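Local coordinates for 11R-lipoxygenase (Gersemia fruticosa, PDB 3VF1), which is a calcium-dependent iron dioxygenase that probably inserts molecular oxygen into polyunsaturated fatty acids, its calcium response probably acting through a C2-like domain, at residues A[55-60]-A[71-76]; A[228-233]-A[250-255]; A[511-516]-A[652-657]. One frame throughout, in Å; residues are numbered along the deposited sequence.

Interaction 1. Residues A[55-60]-A[71-76]; sequences FSLDKY and DTYDQS. Unlike the reference sequence in segment 55-60: Tyr60 (reference Asp).
One face of the Tyr73 ring carries the methyl CD2 of Leu57, and Asp58 O lies at the ring's edge, in its plane; the Phe55 ring takes Gln75 CB over one face and the backbone carbonyl of Ser76 at its edge, Phe55 CE1 standing 3.3 Å from Ser76 O. Both rings belong to the PLAT beta-sandwich, where strand 55-57 closes one four-stranded sheet and strand 70-77 the other, so the contact runs between outermost strands of the two sheets, with nearly antiparallel axes 9.0 Å apart. Leu57 CD2 stands 3.7 Å from the centroid of the Tyr73 ring, 15° off its normal, a CH-pi contact. Gln75 CB makes a second one, 4.0 Å from the centroid of the Phe55 ring. With its chain bent at chi2 (-68°), Gln75 folds its amide alongside that ring, the two planes 30° apart.

Beyond the Leu57 contact Tyr73 turns polar: Tyr73 OH donates to Asp58 O over 2.8 Å, from above the carbonyl plane and not along a lone pair. This ties the ring to the backbone of Asp58, a predicted calcium ligand, in the loop that follows strand 55-57. Within its own sheet, Leu57 pairs through its backbone with Val40 of strand 40-46. Farther along, Lys59 crosses Asp71 at about a right angle and forms a salt bridge, Lys59 NZ meeting the syn lone pair of Asp71 OD2 at 2.9 Å.

Interaction 2. Residues A[228-233]-A[250-255]; sequences CLEDFR and YWRDDV
Leu229 drives its methyl CD1 against the rim of the Trp251 indole, 3.8 Å from Trp251 CZ2 and in the plane of the ring, the two side chains crossing at about a right angle. The contact joins a 3-10 segment, 229-233, to the type I beta turn Tyr250-Asp253 that leads into helix 254-263, within the lipoxygenase domain. Its tight part is apolar and buried: Leu229 also packs against Ile612 and Met613 of helix 609-615, and the Trp251 ring against Phe588.

Arg252 bridges this core to the outer side. Its CG lies over one face of the neighbouring indole, 3.4 Å above the plane and offset toward the rim, and the chain then runs extended to NE (chi3 -177°), which brings the guanidinium over Trp251 CZ2. From there Arg252 NH2 touches Leu229 CD1 at 3.7 Å as well.

The exposed side is looser. Glu230, bent at chi2, turns its carboxylate back toward the arginine, but the two planes stand 61° apart and only one oxygen engages, giving a single-point salt bridge instead of a flat two-pronged pair. The same Glu230 oxygen lies near the plane of the indole edge without bonding to it. Where the turn ends, Asp253 OD1 caps helix 254-263 by accepting from Val255 N. The salt bridge itself is straight yet weak: Arg252 NH2 stands 3.3 Å from Glu230 OE2, at an N-H...O angle of 172°.

Interaction 3. Residues A[511-516]-A[652-657]; sequences IQIYYN and DAAAHA
Asp652 OD2 accepts two hydrogen bonds, one from the phenol of Tyr514 and one from the backbone N of Ala138. The first is short, 2.7 Å from Tyr514 OH to Asp652 OD2, and the hydroxyl meets the carboxylate from above, 48° out of its plane. The two side chains come from opposite directions, and ring and carboxylate planes stand 70° apart, with Asp652 OD2 in the plane of the phenol ring. The CA-CB bond of Tyr514 does not aim at the other helix; it is the length of the phenol that carries its OH to the carboxylate.

Beside this polar link the contact is apolar. Ile513 points its CD1 at the first turn of helix 653-676, 3.8 Å from Ala654 CB and 3.4 Å from Ala654 O. Its other branch, Ile513 CG2, sits over the centre of one face of the Tyr514 ring, 3.6 Å above the plane, and so buttresses the neighbouring phenol. The methyl of the next alanine faces the phenol's end, Ala655 CB lying 3.9 Å from Tyr514 OH.

Asp652 occupies the N-cap position of its helix, but its side chain makes no capping bond. The arrangement is a surface helix-helix contact of the mainly helical lipoxygenase domain, the C-terminal part of helix 491-514 meeting the start of helix 653-676.

Overall arrangement
The three contacts come in series along the chain and none touches another. Interaction 1 lies in the N-terminal PLAT beta-sandwich, where it links the outermost strands 55-57 and 70-77 of the two sheets; interactions 2 and 3 both belong to the lipoxygenase domain, yet sit on opposite sides of the chain's centre, about 52 Å apart between centres. Interaction 2 is farthest from the sandwich, about 64 Å between centres from interaction 1, against about 33 Å between centres for interaction 3. Interaction 2 lies at the turn leading into helix 254-263, and interaction 3 joins helices 491-514 and 653-676. Both lie away from the iron site, while interaction 1 carries Asp58 of a predicted calcium site.

Interaction 1. Residues A[55-60]-A[71-76]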
loop_
_atom_site.group_PDB
_atom_site.type_symbol
_atom_site.label_atom_id
_atom_site.label_comp_id
_atom_site.label_asym_id
_atom_site.label_seq_id
_atom_site.Cartn_x
_atom_site.Cartn_y
_atom_site.Cartn_z
ATOM N N PHE A 55 -39.517 -13.696 1.624
ATOM C CA PHE A 55 -39.386 -15.021 1.030
ATOM C C PHE A 55 -38.354 -15.817 1.818
ATOM O O PHE A 55 -37.627 -15.256 2.637
ATOM C CB PHE A 55 -38.951 -14.922 -0.432
ATOM C CG PHE A 55 -39.960 -14.256 -1.322
ATOM C CD1 PHE A 55 -41.092 -14.936 -1.733
ATOM C CD2 PHE A 55 -39.772 -12.955 -1.756
ATOM C CE1 PHE A 55 -42.022 -14.328 -2.552
ATOM C CE2 PHE A 55 -40.699 -12.344 -2.578
ATOM C CZ PHE A 55 -41.824 -13.031 -2.977
ATOM N N SER A 56 -38.291 -17.121 1.572
ATOM C CA SER A 56 -37.328 -17.977 2.259
ATOM C C SER A 56 -36.414 -18.686 1.267
ATOM O O SER A 56 -36.831 -19.606 0.563
ATOM C CB SER A 56 -38.053 -19.001 3.135
ATOM O OG SER A 56 -38.593 -18.383 4.291
ATOM N N LEU A 57 -35.162 -18.242 1.218
ATOM C CA LEU A 57 -34.164 -18.838 0.340
ATOM C C LEU A 57 -33.403 -19.933 1.075
ATOM O O LEU A 57 -32.660 -19.660 2.017
ATOM C CB LEU A 57 -33.189 -17.767 -0.147
ATOM C CG LEU A 57 -33.834 -16.566 -0.840
ATOM C CD1 LEU A 57 -32.782 -15.536 -1.211
ATOM C CD2 LEU A 57 -34.613 -17.009 -2.070
ATOM N N ASP A 58 -33.592 -21.174 0.637
ATOM C CA ASP A 58 -32.927 -22.311 1.258
ATOM C C ASP A 58 -31.581 -22.579 0.594
ATOM O O ASP A 58 -31.515 -22.864 -0.602
ATOM C CB ASP A 58 -33.807 -23.559 1.170
ATOM C CG ASP A 58 -35.120 -23.399 1.908
ATOM O OD1 ASP A 58 -35.160 -22.636 2.897
ATOM O OD2 ASP A 58 -36.113 -24.036 1.499
ATOM N N LYS A 59 -30.512 -22.480 1.377
ATOM C CA LYS A 59 -29.169 -22.748 0.880
ATOM C C LYS A 59 -28.455 -23.721 1.808
ATOM O O LYS A 59 -28.330 -23.471 3.007
ATOM C CB LYS A 59 -28.372 -21.448 0.769
ATOM C CG LYS A 59 -26.936 -21.635 0.299
ATOM C CD LYS A 59 -26.873 -22.290 -1.073
ATOM C CE LYS A 59 -25.437 -22.406 -1.562
ATOM N NZ LYS A 59 -25.336 -23.127 -2.861
ATOM N N TYR A 60 -27.992 -24.832 1.245
ATOM C CA TYR A 60 -27.286 -25.845 2.018
ATOM C C TYR A 60 -25.958 -26.184 1.355
ATOM O O TYR A 60 -25.900 -26.431 0.150
ATOM C CB TYR A 60 -28.141 -27.108 2.146
ATOM C CG TYR A 60 -29.512 -26.859 2.735
ATOM C CD1 TYR A 60 -29.680 -26.683 4.102
ATOM C CD2 TYR A 60 -30.638 -26.807 1.924
ATOM C CE1 TYR A 60 -30.930 -26.456 4.645
ATOM C CE2 TYR A 60 -31.894 -26.583 2.458
ATOM C CZ TYR A 60 -32.034 -26.407 3.818
ATOM O OH TYR A 60 -33.281 -26.183 4.355
ATOM N N ASP A 71 -27.908 -20.407 -7.348
ATOM C CA ASP A 71 -29.174 -20.972 -6.906
ATOM C C ASP A 71 -30.313 -20.095 -7.406
ATOM O O ASP A 71 -30.371 -18.905 -7.097
ATOM C CB ASP A 71 -29.225 -21.070 -5.382
ATOM C CG ASP A 71 -28.154 -21.981 -4.819
ATOM O OD1 ASP A 71 -28.355 -23.214 -4.827
ATOM O OD2 ASP A 71 -27.112 -21.464 -4.364
ATOM N N THR A 72 -31.216 -20.683 -8.184
ATOM C CA THR A 72 -32.338 -19.942 -8.746
ATOM C C THR A 72 -33.631 -20.291 -8.019
ATOM O O THR A 72 -33.894 -21.457 -7.723
ATOM C CB THR A 72 -32.497 -20.224 -10.250
ATOM O OG1 THR A 72 -31.348 -19.733 -10.953
ATOM C CG2 THR A 72 -33.746 -19.551 -10.798
ATOM N N TYR A 73 -34.435 -19.271 -7.734
ATOM C CA TYR A 73 -35.680 -19.451 -6.998
ATOM C C TYR A 73 -36.843 -18.783 -7.724
ATOM O O TYR A 73 -36.751 -17.622 -8.121
ATOM C CB TYR A 73 -35.557 -18.851 -5.595
ATOM C CG TYR A 73 -34.403 -19.393 -4.782
ATOM C CD1 TYR A 73 -33.111 -18.921 -4.977
ATOM C CD2 TYR A 73 -34.605 -20.364 -3.810
ATOM C CE1 TYR A 73 -32.052 -19.407 -4.233
ATOM C CE2 TYR A 73 -33.553 -20.856 -3.060
ATOM C CZ TYR A 73 -32.279 -20.375 -3.276
ATOM O OH TYR A 73 -31.226 -20.859 -2.533
ATOM N N ASP A 74 -37.934 -19.523 -7.896
ATOM C CA ASP A 74 -39.170 -18.957 -8.423
ATOM C C ASP A 74 -40.068 -18.574 -7.256
ATOM O O ASP A 74 -40.212 -19.338 -6.303
ATOM C CB ASP A 74 -39.880 -19.963 -9.330
ATOM C CG ASP A 74 -39.102 -20.253 -10.600
ATOM O OD1 ASP A 74 -38.471 -19.320 -11.139
ATOM O OD2 ASP A 74 -39.124 -21.415 -11.062
ATOM N N GLN A 75 -40.667 -17.389 -7.325
ATOM C CA GLN A 75 -41.456 -16.879 -6.207
ATOM C C GLN A 75 -42.682 -16.093 -6.659
ATOM O O GLN A 75 -42.853 -15.805 -7.843
ATOM C CB GLN A 75 -40.584 -15.994 -5.313
ATOM C CG GLN A 75 -39.398 -16.707 -4.685
ATOM C CD GLN A 75 -39.812 -17.747 -3.663
ATOM O OE1 GLN A 75 -40.981 -18.124 -3.582
ATOM N NE2 GLN A 75 -38.853 -18.212 -2.870
ATOM N N SER A 76 -43.532 -15.750 -5.694
ATOM C CA SER A 76 -44.736 -14.974 -5.962
ATOM C C SER A 76 -45.126 -14.146 -4.741
ATOM O O SER A 76 -45.101 -14.642 -3.614
ATOM C CB SER A 76 -45.889 -15.899 -6.351
ATOM O OG SER A 76 -47.084 -15.163 -6.553
#

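Interaction 2. Residues A[228-233]-A[250-255]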
loop_
_atom_site.group_PDB
_atom_site.type_symbol
_atom_site.label_atom_id
_atom_site.label_comp_id
_atom_site.label_asym_id
_atom_site.label_seq_id
_atom_site.Cartn_x
_atom_site.Cartn_y
_atom_site.Cartn_z
ATOM N N CYS A 228 31.709 -15.004 4.770
ATOM C CA CYS A 228 31.994 -14.011 3.742
ATOM C C CYS A 228 30.710 -13.487 3.102
ATOM O O CYS A 228 29.628 -14.036 3.310
ATOM C CB CYS A 228 32.918 -14.598 2.672
ATOM S SG CYS A 228 32.191 -15.934 1.706
ATOM N N LEU A 229 30.849 -12.424 2.317
ATOM C CA LEU A 229 29.711 -11.732 1.723
ATOM C C LEU A 229 28.909 -12.629 0.787
ATOM O O LEU A 229 27.694 -12.470 0.654
ATOM C CB LEU A 229 30.201 -10.499 0.962
ATOM C CG LEU A 229 30.823 -9.408 1.839
ATOM C CD1 LEU A 229 31.655 -8.443 1.008
ATOM C CD2 LEU A 229 29.739 -8.659 2.595
ATOM N N GLU A 230 29.586 -13.571 0.140
ATOM C CA GLU A 230 28.939 -14.428 -0.846
ATOM C C GLU A 230 28.038 -15.477 -0.201
ATOM O O GLU A 230 27.194 -16.070 -0.872
ATOM C CB GLU A 230 29.986 -15.115 -1.722
ATOM C CG GLU A 230 30.899 -14.149 -2.458
ATOM C CD GLU A 230 30.128 -13.105 -3.242
ATOM O OE1 GLU A 230 29.824 -13.352 -4.428
ATOM O OE2 GLU A 230 29.823 -12.035 -2.671
ATOM N N ASP A 231 28.213 -15.704 1.098
ATOM C CA ASP A 231 27.441 -16.725 1.800
ATOM C C ASP A 231 25.992 -16.306 2.042
ATOM O O ASP A 231 25.151 -17.140 2.383
ATOM C CB ASP A 231 28.107 -17.086 3.129
ATOM C CG ASP A 231 29.320 -17.982 2.950
ATOM O OD1 ASP A 231 29.440 -18.625 1.886
ATOM O OD2 ASP A 231 30.151 -18.048 3.878
ATOM N N PHE A 232 25.697 -15.022 1.872
ATOM C CA PHE A 232 24.325 -14.546 1.999
ATOM C C PHE A 232 23.422 -15.185 0.945
ATOM O O PHE A 232 22.204 -15.234 1.110
ATOM C CB PHE A 232 24.265 -13.020 1.893
ATOM C CG PHE A 232 24.592 -12.311 3.177
ATOM C CD1 PHE A 232 23.691 -12.307 4.229
ATOM C CD2 PHE A 232 25.795 -11.643 3.330
ATOM C CE1 PHE A 232 23.987 -11.657 5.413
ATOM C CE2 PHE A 232 26.095 -10.988 4.511
ATOM C CZ PHE A 232 25.190 -10.997 5.554
ATOM N N ARG A 233 24.025 -15.680 -0.132
ATOM C CA ARG A 233 23.277 -16.354 -1.190
ATOM C C ARG A 233 22.663 -17.666 -0.700
ATOM O O ARG A 233 21.808 -18.244 -1.371
ATOM C CB ARG A 233 24.187 -16.623 -2.393
ATOM C CG ARG A 233 24.685 -15.363 -3.084
ATOM C CD ARG A 233 25.977 -15.615 -3.848
ATOM N NE ARG A 233 25.753 -16.170 -5.183
ATOM C CZ ARG A 233 25.852 -15.484 -6.323
ATOM N NH1 ARG A 233 26.174 -14.196 -6.323
ATOM N NH2 ARG A 233 25.628 -16.092 -7.479
ATOM N N TYR A 250 25.466 -7.870 -8.840
ATOM C CA TYR A 250 25.821 -6.497 -9.201
ATOM C C TYR A 250 26.070 -5.561 -8.013
ATOM O O TYR A 250 26.583 -4.458 -8.197
ATOM C CB TYR A 250 24.707 -5.886 -10.056
ATOM C CG TYR A 250 24.569 -6.471 -11.445
ATOM C CD1 TYR A 250 25.340 -5.999 -12.497
ATOM C CD2 TYR A 250 23.651 -7.479 -11.706
ATOM C CE1 TYR A 250 25.211 -6.521 -13.769
ATOM C CE2 TYR A 250 23.515 -8.011 -12.976
ATOM C CZ TYR A 250 24.299 -7.528 -14.003
ATOM O OH TYR A 250 24.168 -8.048 -15.272
ATOM N N TRP A 251 25.714 -5.991 -6.806
ATOM C CA TRP A 251 25.632 -5.078 -5.663
ATOM C C TRP A 251 26.903 -4.255 -5.412
ATOM O O TRP A 251 26.828 -3.149 -4.878
ATOM C CB TRP A 251 25.252 -5.841 -4.391
ATOM C CG TRP A 251 26.372 -6.631 -3.798
ATOM C CD1 TRP A 251 26.801 -7.870 -4.183
ATOM C CD2 TRP A 251 27.207 -6.240 -2.704
ATOM N NE1 TRP A 251 27.852 -8.272 -3.395
ATOM C CE2 TRP A 251 28.121 -7.288 -2.479
ATOM C CE3 TRP A 251 27.271 -5.104 -1.891
ATOM C CZ2 TRP A 251 29.089 -7.234 -1.479
ATOM C CZ3 TRP A 251 28.231 -5.052 -0.898
ATOM C CH2 TRP A 251 29.126 -6.110 -0.699
ATOM N N ARG A 252 28.062 -4.785 -5.790
ATOM C CA ARG A 252 29.326 -4.089 -5.549
ATOM C C ARG A 252 29.546 -2.933 -6.526
ATOM O O ARG A 252 30.329 -2.026 -6.255
ATOM C CB ARG A 252 30.504 -5.062 -5.651
ATOM C CG ARG A 252 30.496 -6.187 -4.626
ATOM C CD ARG A 252 31.446 -7.299 -5.044
ATOM N NE ARG A 252 31.424 -8.444 -4.133
ATOM C CZ ARG A 252 32.300 -8.660 -3.152
ATOM N NH1 ARG A 252 33.296 -7.813 -2.924
ATOM N NH2 ARG A 252 32.178 -9.739 -2.394
ATOM N N ASP A 253 28.854 -2.970 -7.660
ATOM C CA ASP A 253 29.056 -1.988 -8.721
ATOM C C ASP A 253 28.464 -0.627 -8.353
ATOM O O ASP A 253 27.288 -0.527 -8.001
ATOM C CB ASP A 253 28.428 -2.496 -10.021
ATOM C CG ASP A 253 28.898 -1.726 -11.241
ATOM O OD1 ASP A 253 29.338 -0.566 -11.090
ATOM O OD2 ASP A 253 28.825 -2.284 -12.357
ATOM N N ASP A 254 29.283 0.418 -8.440
ATOM C CA ASP A 254 28.833 1.776 -8.136
ATOM C C ASP A 254 27.643 2.194 -8.996
ATOM O O ASP A 254 26.787 2.959 -8.549
ATOM C CB ASP A 254 29.975 2.779 -8.322
ATOM C CG ASP A 254 30.913 2.830 -7.128
ATOM O OD1 ASP A 254 30.594 2.221 -6.084
ATOM O OD2 ASP A 254 31.967 3.493 -7.228
ATOM N N VAL A 255 27.592 1.702 -10.230
ATOM C CA VAL A 255 26.491 2.030 -11.127
ATOM C C VAL A 255 25.200 1.384 -10.635
ATOM O O VAL A 255 24.147 2.022 -10.604
ATOM C CB VAL A 255 26.778 1.580 -12.567
ATOM C CG1 VAL A 255 25.517 1.670 -13.420
ATOM C CG2 VAL A 255 27.892 2.421 -13.170
#

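Interaction 3. Residues A[511-516]-A[652-657]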
loop_
_atom_site.group_PDB
_atom_site.type_symbol
_atom_site.label_atom_id
_atom_site.label_comp_id
_atom_site.label_asym_id
_atom_site.label_seq_id
_atom_site.Cartn_x
_atom_site.Cartn_y
_atom_site.Cartn_z
ATOM N N ILE A 511 -16.169 10.506 -12.014
ATOM C CA ILE A 511 -16.721 11.642 -11.286
ATOM C C ILE A 511 -17.590 12.531 -12.174
ATOM O O ILE A 511 -18.598 13.072 -11.721
ATOM C CB ILE A 511 -15.601 12.488 -10.651
ATOM C CG1 ILE A 511 -14.909 11.699 -9.536
ATOM C CG2 ILE A 511 -16.154 13.798 -10.100
ATOM C CD1 ILE A 511 -15.824 11.301 -8.394
ATOM N N GLN A 512 -17.208 12.679 -13.438
ATOM C CA GLN A 512 -17.959 13.534 -14.354
ATOM C C GLN A 512 -19.230 12.858 -14.868
ATOM O O GLN A 512 -20.065 13.499 -15.502
ATOM C CB GLN A 512 -17.077 13.978 -15.523
ATOM C CG GLN A 512 -16.021 14.999 -15.120
ATOM C CD GLN A 512 -15.261 15.562 -16.305
ATOM O OE1 GLN A 512 -15.482 15.162 -17.449
ATOM N NE2 GLN A 512 -14.360 16.501 -16.035
ATOM N N ILE A 513 -19.373 11.566 -14.590
ATOM C CA ILE A 513 -20.601 10.849 -14.915
ATOM C C ILE A 513 -21.714 11.214 -13.937
ATOM O O ILE A 513 -22.885 11.284 -14.315
ATOM C CB ILE A 513 -20.389 9.319 -14.881
ATOM C CG1 ILE A 513 -19.621 8.859 -16.122
ATOM C CG2 ILE A 513 -21.726 8.591 -14.812
ATOM C CD1 ILE A 513 -19.189 7.407 -16.073
ATOM N N TYR A 514 -21.344 11.454 -12.681
ATOM C CA TYR A 514 -22.325 11.683 -11.622
ATOM C C TYR A 514 -22.387 13.141 -11.170
ATOM O O TYR A 514 -23.446 13.627 -10.774
ATOM C CB TYR A 514 -22.022 10.766 -10.436
ATOM C CG TYR A 514 -22.028 9.307 -10.819
ATOM C CD1 TYR A 514 -23.216 8.594 -10.887
ATOM C CD2 TYR A 514 -20.850 8.647 -11.133
ATOM C CE1 TYR A 514 -23.230 7.262 -11.249
ATOM C CE2 TYR A 514 -20.852 7.313 -11.495
ATOM C CZ TYR A 514 -22.046 6.626 -11.550
ATOM O OH TYR A 514 -22.059 5.300 -11.911
ATOM N N TYR A 515 -21.255 13.834 -11.229
ATOM C CA TYR A 515 -21.202 15.245 -10.864
ATOM C C TYR A 515 -21.153 16.104 -12.120
ATOM O O TYR A 515 -20.128 16.167 -12.796
ATOM C CB TYR A 515 -19.979 15.533 -9.996
ATOM C CG TYR A 515 -19.975 14.810 -8.669
ATOM C CD1 TYR A 515 -19.411 13.545 -8.546
ATOM C CD2 TYR A 515 -20.526 15.393 -7.537
ATOM C CE1 TYR A 515 -19.402 12.882 -7.334
ATOM C CE2 TYR A 515 -20.521 14.738 -6.319
ATOM C CZ TYR A 515 -19.958 13.483 -6.225
ATOM O OH TYR A 515 -19.947 12.827 -5.017
ATOM N N ASN A 516 -22.263 16.767 -12.426
ATOM C CA ASN A 516 -22.366 17.552 -13.648
ATOM C C ASN A 516 -21.636 18.888 -13.537
ATOM O O ASN A 516 -21.262 19.485 -14.547
ATOM C CB ASN A 516 -23.834 17.789 -14.006
ATOM C CG ASN A 516 -24.093 17.686 -15.497
ATOM O OD1 ASN A 516 -24.908 16.876 -15.941
ATOM N ND2 ASN A 516 -23.396 18.504 -16.279
ATOM N N ASP A 652 -24.206 1.096 -13.547
ATOM C CA ASP A 652 -24.370 2.023 -14.659
ATOM C C ASP A 652 -23.448 1.659 -15.817
ATOM O O ASP A 652 -22.246 1.478 -15.631
ATOM C CB ASP A 652 -24.091 3.456 -14.202
ATOM C CG ASP A 652 -24.902 3.848 -12.980
ATOM O OD1 ASP A 652 -26.098 4.170 -13.135
ATOM O OD2 ASP A 652 -24.340 3.836 -11.865
ATOM N N ALA A 653 -24.020 1.559 -17.012
ATOM C CA ALA A 653 -23.263 1.172 -18.197
ATOM C C ALA A 653 -22.197 2.209 -18.543
ATOM O O ALA A 653 -21.199 1.889 -19.188
ATOM C CB ALA A 653 -24.202 0.965 -19.376
ATOM N N ALA A 654 -22.411 3.449 -18.116
ATOM C CA ALA A 654 -21.447 4.515 -18.363
ATOM C C ALA A 654 -20.184 4.294 -17.533
ATOM O O ALA A 654 -19.077 4.609 -17.971
ATOM C CB ALA A 654 -22.059 5.868 -18.050
ATOM N N ALA A 655 -20.355 3.755 -16.331
ATOM C CA ALA A 655 -19.223 3.442 -15.467
ATOM C C ALA A 655 -18.393 2.320 -16.084
ATOM O O ALA A 655 -17.165 2.365 -16.072
ATOM C CB ALA A 655 -19.705 3.048 -14.083
ATOM N N HIS A 656 -19.074 1.315 -16.626
ATOM C CA HIS A 656 -18.407 0.192 -17.273
ATOM C C HIS A 656 -17.565 0.666 -18.453
ATOM O O HIS A 656 -16.479 0.141 -18.701
ATOM C CB HIS A 656 -19.437 -0.837 -17.742
ATOM C CG HIS A 656 -20.187 -1.489 -16.623
ATOM N ND1 HIS A 656 -21.452 -2.013 -16.781
ATOM C CD2 HIS A 656 -19.848 -1.704 -15.330
ATOM C CE1 HIS A 656 -21.861 -2.520 -15.631
ATOM N NE2 HIS A 656 -20.907 -2.347 -14.736
ATOM N N ALA A 657 -18.068 1.660 -19.178
ATOM C CA ALA A 657 -17.336 2.221 -20.307
ATOM C C ALA A 657 -16.057 2.896 -19.824
ATOM O O ALA A 657 -15.007 2.776 -20.453
ATOM C CB ALA A 657 -18.205 3.212 -21.061
#